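Local atomic coordinates of tartronate semialdehyde reductase (Salmonella typhimurium, PDB entry 1VPD), a protein that probably catalyses the NAD(P)H-dependent reduction of tartronate semialdehyde (2-hydroxy-3-oxopropanoate) to D-glycerate, the last step from galactarate to D-glycerate. Residues Ser99-Pro103 / Lys243-Asn247; Ile238-Ile242 / Met269-Arg273. One frame throughout, in Å; residues are numbered along the deposited sequence.

Contact 1 (Ser99-Pro103 / Lys243-Asn247); sequences SSIAP and KDLAN
Lys243 leans out from helix 238-255 and sets its ammonium on the backbone carbonyl of Ser100, NZ to O 2.8 Å. The bond arrives well off the carbonyl plane, tilted by 32° with a C=O...N angle of 136°. Bends at chi2 and chi3 fold the lysine chain back toward the carboxylate of Asp244, the next residue, whose OD1 lies 2.8 Å from NZ in a salt bridge and is met from above its plane. Asp244 OD1 also rests against the Ser100 CB at 3.6 Å. The other carboxylate oxygen, OD2, takes a hydrogen from a water, and Ser100 OG donates to the same water, each 2.7 Å from it. With OG turned beside its own backbone N (chi1 -60°), Ser100 shows CB to the lysine and aspartate while the hydroxyl reaches the bridging water. The loop follows strand 94-97 of the Rossmann-type domain and helix 238-255 belongs to the helical C-terminal domain; the contact bridges the two. Ser100 and Lys243 are both predicted to bind NAD(+), and the serine touches Lys175, the predicted active-site lysine. One turn further along the helix, Asn247 lays its amide against Ala102, the N-cap of helix 103-114: CG and OD1 pack on the methyl, OD1 to CB 3.8 Å. Gln179 of helix 170-198 donates a second bond to Asp244 OD2.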
loop_
_atom_site.group_PDB
_atom_site.type_symbol
_atom_site.label_atom_id
_atom_site.label_comp_id
_atom_site.label_asym_id
_atom_site.label_seq_id
_atom_site.Cartn_x
_atom_site.Cartn_y
_atom_site.Cartn_z
ATOM N N SER A 99 2.331 2.881 5.722
ATOM C CA SER A 99 0.911 2.890 5.369
ATOM C C SER A 99 0.633 3.936 4.300
ATOM O O SER A 99 1.312 4.965 4.208
ATOM C CB SER A 99 0.068 3.234 6.598
ATOM O OG SER A 99 0.449 2.477 7.744
ATOM N N SER A 100 -0.406 3.696 3.517
ATOM C CA SER A 100 -0.933 4.703 2.617
ATOM C C SER A 100 -2.000 5.501 3.347
ATOM O O SER A 100 -3.091 4.969 3.631
ATOM C CB SER A 100 -1.544 4.033 1.396
ATOM O OG SER A 100 -0.587 3.269 0.703
ATOM N N ILE A 101 -1.697 6.749 3.695
ATOM C CA ILE A 101 -2.656 7.596 4.421
ATOM C C ILE A 101 -2.659 9.005 3.857
ATOM O O ILE A 101 -1.745 9.378 3.130
ATOM C CB ILE A 101 -2.397 7.625 5.965
ATOM C CG1 ILE A 101 -1.133 8.414 6.347
ATOM C CG2 ILE A 101 -2.347 6.228 6.516
ATOM C CD1 ILE A 101 -0.948 8.568 7.868
ATOM N N ALA A 102 -3.672 9.789 4.209
ATOM C CA ALA A 102 -3.774 11.175 3.737
ATOM C C ALA A 102 -2.515 11.947 4.111
ATOM O O ALA A 102 -2.099 11.883 5.271
ATOM C CB ALA A 102 -4.995 11.854 4.339
ATOM N N PRO A 103 -1.899 12.667 3.177
ATOM C CA PRO A 103 -0.718 13.486 3.530
ATOM C C PRO A 103 -0.897 14.390 4.754
ATOM O O PRO A 103 0.033 14.496 5.572
ATOM C CB PRO A 103 -0.462 14.301 2.268
ATOM C CG PRO A 103 -0.986 13.472 1.167
ATOM C CD PRO A 103 -2.136 12.662 1.717
ATOM N N LYS A 243 -10.401 4.308 -0.503
ATOM C CA LYS A 243 -9.804 5.227 0.479
ATOM C C LYS A 243 -8.664 6.035 -0.144
ATOM O O LYS A 243 -8.590 7.257 0.060
ATOM C CB LYS A 243 -9.362 4.449 1.722
ATOM C CG LYS A 243 -8.474 5.185 2.717
ATOM C CD LYS A 243 -6.989 5.040 2.429
ATOM C CE LYS A 243 -6.496 3.587 2.433
ATOM N NZ LYS A 243 -4.996 3.477 2.256
ATOM N N ASP A 244 -7.815 5.372 -0.928
ATOM C CA ASP A 244 -6.718 6.078 -1.597
ATOM C C ASP A 244 -7.257 7.095 -2.608
ATOM O O ASP A 244 -6.748 8.209 -2.681
ATOM C CB ASP A 244 -5.765 5.128 -2.312
ATOM C CG ASP A 244 -4.902 4.322 -1.368
ATOM O OD1 ASP A 244 -4.677 4.743 -0.195
ATOM O OD2 ASP A 244 -4.431 3.231 -1.746
ATOM N N LEU A 245 -8.253 6.725 -3.410
ATOM C CA LEU A 245 -8.807 7.689 -4.358
ATOM C C LEU A 245 -9.522 8.846 -3.657
ATOM O O LEU A 245 -9.464 9.980 -4.143
ATOM C CB LEU A 245 -9.720 7.047 -5.410
ATOM C CG LEU A 245 -9.094 5.977 -6.307
ATOM C CD1 LEU A 245 -10.033 5.737 -7.491
ATOM C CD2 LEU A 245 -7.677 6.348 -6.789
ATOM N N ALA A 246 -10.205 8.571 -2.545
ATOM C CA ALA A 246 -10.796 9.636 -1.741
ATOM C C ALA A 246 -9.728 10.624 -1.296
ATOM O O ALA A 246 -9.922 11.833 -1.389
ATOM C CB ALA A 246 -11.527 9.072 -0.543
ATOM N N ASN A 247 -8.592 10.112 -0.829
ATOM C CA ASN A 247 -7.486 10.974 -0.445
ATOM C C ASN A 247 -6.927 11.766 -1.634
ATOM O O ASN A 247 -6.637 12.963 -1.500
ATOM C CB ASN A 247 -6.386 10.163 0.242
ATOM C CG ASN A 247 -6.804 9.666 1.623
ATOM O OD1 ASN A 247 -7.748 10.210 2.253
ATOM N ND2 ASN A 247 -6.089 8.660 2.132
HETATM O O HOH W 1 -2.446 1.735 -0.609
#

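Contact 2 (Ile238-Ile242 / Met269-Arg273); sequences IDLHI and MQALR
Arg273 grips one carboxylate oxygen of Asp239 side-on with two nitrogens, NE to OD1 2.8 Å and NH2 to OD1 3.1 Å. The NE bond is the straighter, with an N-H...O angle of 159° against 138°. The oxygen lies in the guanidinium plane, yet both donors come to it from the same face of the carboxylate, whose plane is turned 61° from that of the guanidinium. A bend at chi3 brings the arginine head across the aspartate. Ile242 CD1 packs over a guanidinium face, 3.6 Å from CZ, adding an apolar cover to the salt bridge. The two helix segments, 238-242 and 269-273, run roughly antiparallel, their axes 10.1 Å apart, within the all-helical C-terminal domain. Apolar side chains meet between them: selenomethionine Met269 and Ile242 run alongside one another head to tail, Ile242 CG1 against Met269 CB at 3.6 Å, while Ile238, in one of its two conformers, brings CD1 to 4.2 Å from Leu272 CD1. The extended Met269 chain carries its CE methyl over one face of the His241 ring, a CH-pi contact with CE 4.0 Å from the centroid. His241 NE2 is hydrogen-bonded to the carbonyl O of Gln179 on helix 170-198.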
loop_
_atom_site.group_PDB
_atom_site.type_symbol
_atom_site.label_atom_id
_atom_site.label_comp_id
_atom_site.label_asym_id
_atom_site.label_seq_id
_atom_site.Cartn_x
_atom_site.Cartn_y
_atom_site.Cartn_z
ATOM N N ILE A 238 -10.608 -3.523 -3.196
ATOM C CA ILE A 238 -11.290 -2.340 -3.724
ATOM C C ILE A 238 -11.588 -1.305 -2.618
ATOM O O ILE A 238 -11.378 -0.106 -2.827
ATOM C CB ILE A 238 -12.602 -2.751 -4.448
ATOM C CG1 ILE A 238 -12.310 -3.392 -5.812
ATOM C CG2 ILE A 238 -13.557 -1.565 -4.578
ATOM C CD1 ILE A 238 -11.972 -2.384 -6.916
ATOM N N ASP A 239 -12.007 -1.752 -1.431
ATOM C CA ASP A 239 -12.307 -0.821 -0.359
ATOM C C ASP A 239 -11.109 0.045 0.056
ATOM O O ASP A 239 -11.295 1.218 0.414
ATOM C CB ASP A 239 -12.943 -1.518 0.853
ATOM C CG ASP A 239 -14.397 -1.854 0.640
ATOM O OD1 ASP A 239 -15.066 -1.238 -0.237
ATOM O OD2 ASP A 239 -14.965 -2.742 1.318
ATOM N N LEU A 240 -9.908 -0.531 0.033
ATOM C CA LEU A 240 -8.691 0.230 0.296
ATOM C C LEU A 240 -8.352 1.195 -0.842
ATOM O O LEU A 240 -7.934 2.319 -0.585
ATOM C CB LEU A 240 -7.502 -0.683 0.585
ATOM C CG LEU A 240 -7.652 -1.496 1.867
ATOM C CD1 LEU A 240 -6.503 -2.508 1.946
ATOM C CD2 LEU A 240 -7.670 -0.591 3.079
ATOM N N HIS A 241 -8.565 0.778 -2.085
ATOM C CA HIS A 241 -8.299 1.664 -3.205
ATOM C C HIS A 241 -9.284 2.838 -3.205
ATOM O O HIS A 241 -8.887 3.949 -3.546
ATOM C CB HIS A 241 -8.267 0.929 -4.551
ATOM C CG HIS A 241 -7.286 1.523 -5.513
ATOM N ND1 HIS A 241 -6.623 0.774 -6.459
ATOM C CD2 HIS A 241 -6.861 2.803 -5.677
ATOM C CE1 HIS A 241 -5.820 1.566 -7.159
ATOM N NE2 HIS A 241 -5.950 2.804 -6.708
ATOM N N ILE A 242 -10.523 2.612 -2.765
ATOM C CA ILE A 242 -11.492 3.686 -2.589
ATOM C C ILE A 242 -10.953 4.747 -1.627
ATOM O O ILE A 242 -11.039 5.943 -1.902
ATOM C CB ILE A 242 -12.879 3.143 -2.107
ATOM C CG1 ILE A 242 -13.596 2.460 -3.279
ATOM C CG2 ILE A 242 -13.731 4.273 -1.534
ATOM C CD1 ILE A 242 -14.853 1.669 -2.912
HETATM N N MSE A 269 -15.849 2.371 -8.653
HETATM C CA MSE A 269 -15.561 1.649 -7.424
HETATM C C MSE A 269 -16.715 1.731 -6.422
HETATM O O MSE A 269 -16.994 0.733 -5.730
HETATM C CB MSE A 269 -14.243 2.128 -6.809
HETATM C CG MSE A 269 -13.018 1.768 -7.628
HETATM SE SE MSE A 269 -11.441 2.095 -6.570
HETATM C CE MSE A 269 -10.134 1.570 -7.934
ATOM N N GLN A 270 -17.436 2.861 -6.378
ATOM C CA GLN A 270 -18.655 2.937 -5.543
ATOM C C GLN A 270 -19.699 1.906 -6.003
ATOM O O GLN A 270 -20.329 1.224 -5.176
ATOM C CB GLN A 270 -19.237 4.358 -5.509
ATOM C CG GLN A 270 -18.325 5.353 -4.818
ATOM C CD GLN A 270 -18.254 5.162 -3.303
ATOM O OE1 GLN A 270 -19.212 4.657 -2.681
ATOM N NE2 GLN A 270 -17.121 5.542 -2.705
ATOM N N ALA A 271 -19.873 1.773 -7.316
ATOM C CA ALA A 271 -20.786 0.776 -7.848
ATOM C C ALA A 271 -20.346 -0.643 -7.462
ATOM O O ALA A 271 -21.194 -1.469 -7.071
ATOM C CB ALA A 271 -20.915 0.919 -9.368
ATOM N N LEU A 272 -19.045 -0.921 -7.571
ATOM C CA LEU A 272 -18.507 -2.238 -7.210
ATOM C C LEU A 272 -18.734 -2.553 -5.736
ATOM O O LEU A 272 -19.153 -3.675 -5.388
ATOM C CB LEU A 272 -17.033 -2.336 -7.561
ATOM C CG LEU A 272 -16.755 -2.483 -9.056
ATOM C CD1 LEU A 272 -15.317 -2.228 -9.370
ATOM C CD2 LEU A 272 -17.199 -3.871 -9.562
ATOM N N ARG A 273 -18.465 -1.585 -4.869
ATOM C CA ARG A 273 -18.711 -1.760 -3.429
ATOM C C ARG A 273 -20.189 -2.064 -3.155
ATOM O O ARG A 273 -20.520 -2.992 -2.392
ATOM C CB ARG A 273 -18.303 -0.496 -2.668
ATOM C CG ARG A 273 -18.775 -0.460 -1.197
ATOM C CD ARG A 273 -18.400 0.825 -0.476
ATOM N NE ARG A 273 -16.997 0.811 -0.121
ATOM C CZ ARG A 273 -16.340 1.845 0.386
ATOM N NH1 ARG A 273 -16.959 2.990 0.594
ATOM N NH2 ARG A 273 -15.046 1.726 0.680
#

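In the fold
Both contacts draw on helix 238-255: contact 2 uses its first turn, residues 238-242, and contact 1 the turn directly after, 243-247. Their centres lie 13 Å apart, and Leu245 CD1 touches Met269 SE at 4.0 Å. Along the chain the order is 99-103, 238-242, 243-247 and 269-273. Contact 1 joins the nucleotide-binding domain to the helical one, whereas contact 2 lies wholly within the latter, between helices 238-255 and 260-274. The shared helix thus faces the cleft on one flank, where predicted NAD(+)-binding Lys243 lies, close to the predicted active-site Lys175 of helix 170-198, and is packed into its own domain on another. A bound tartrate near Asp244 and His241, probably from the crystallisation liquor, is consistent with a pocket here.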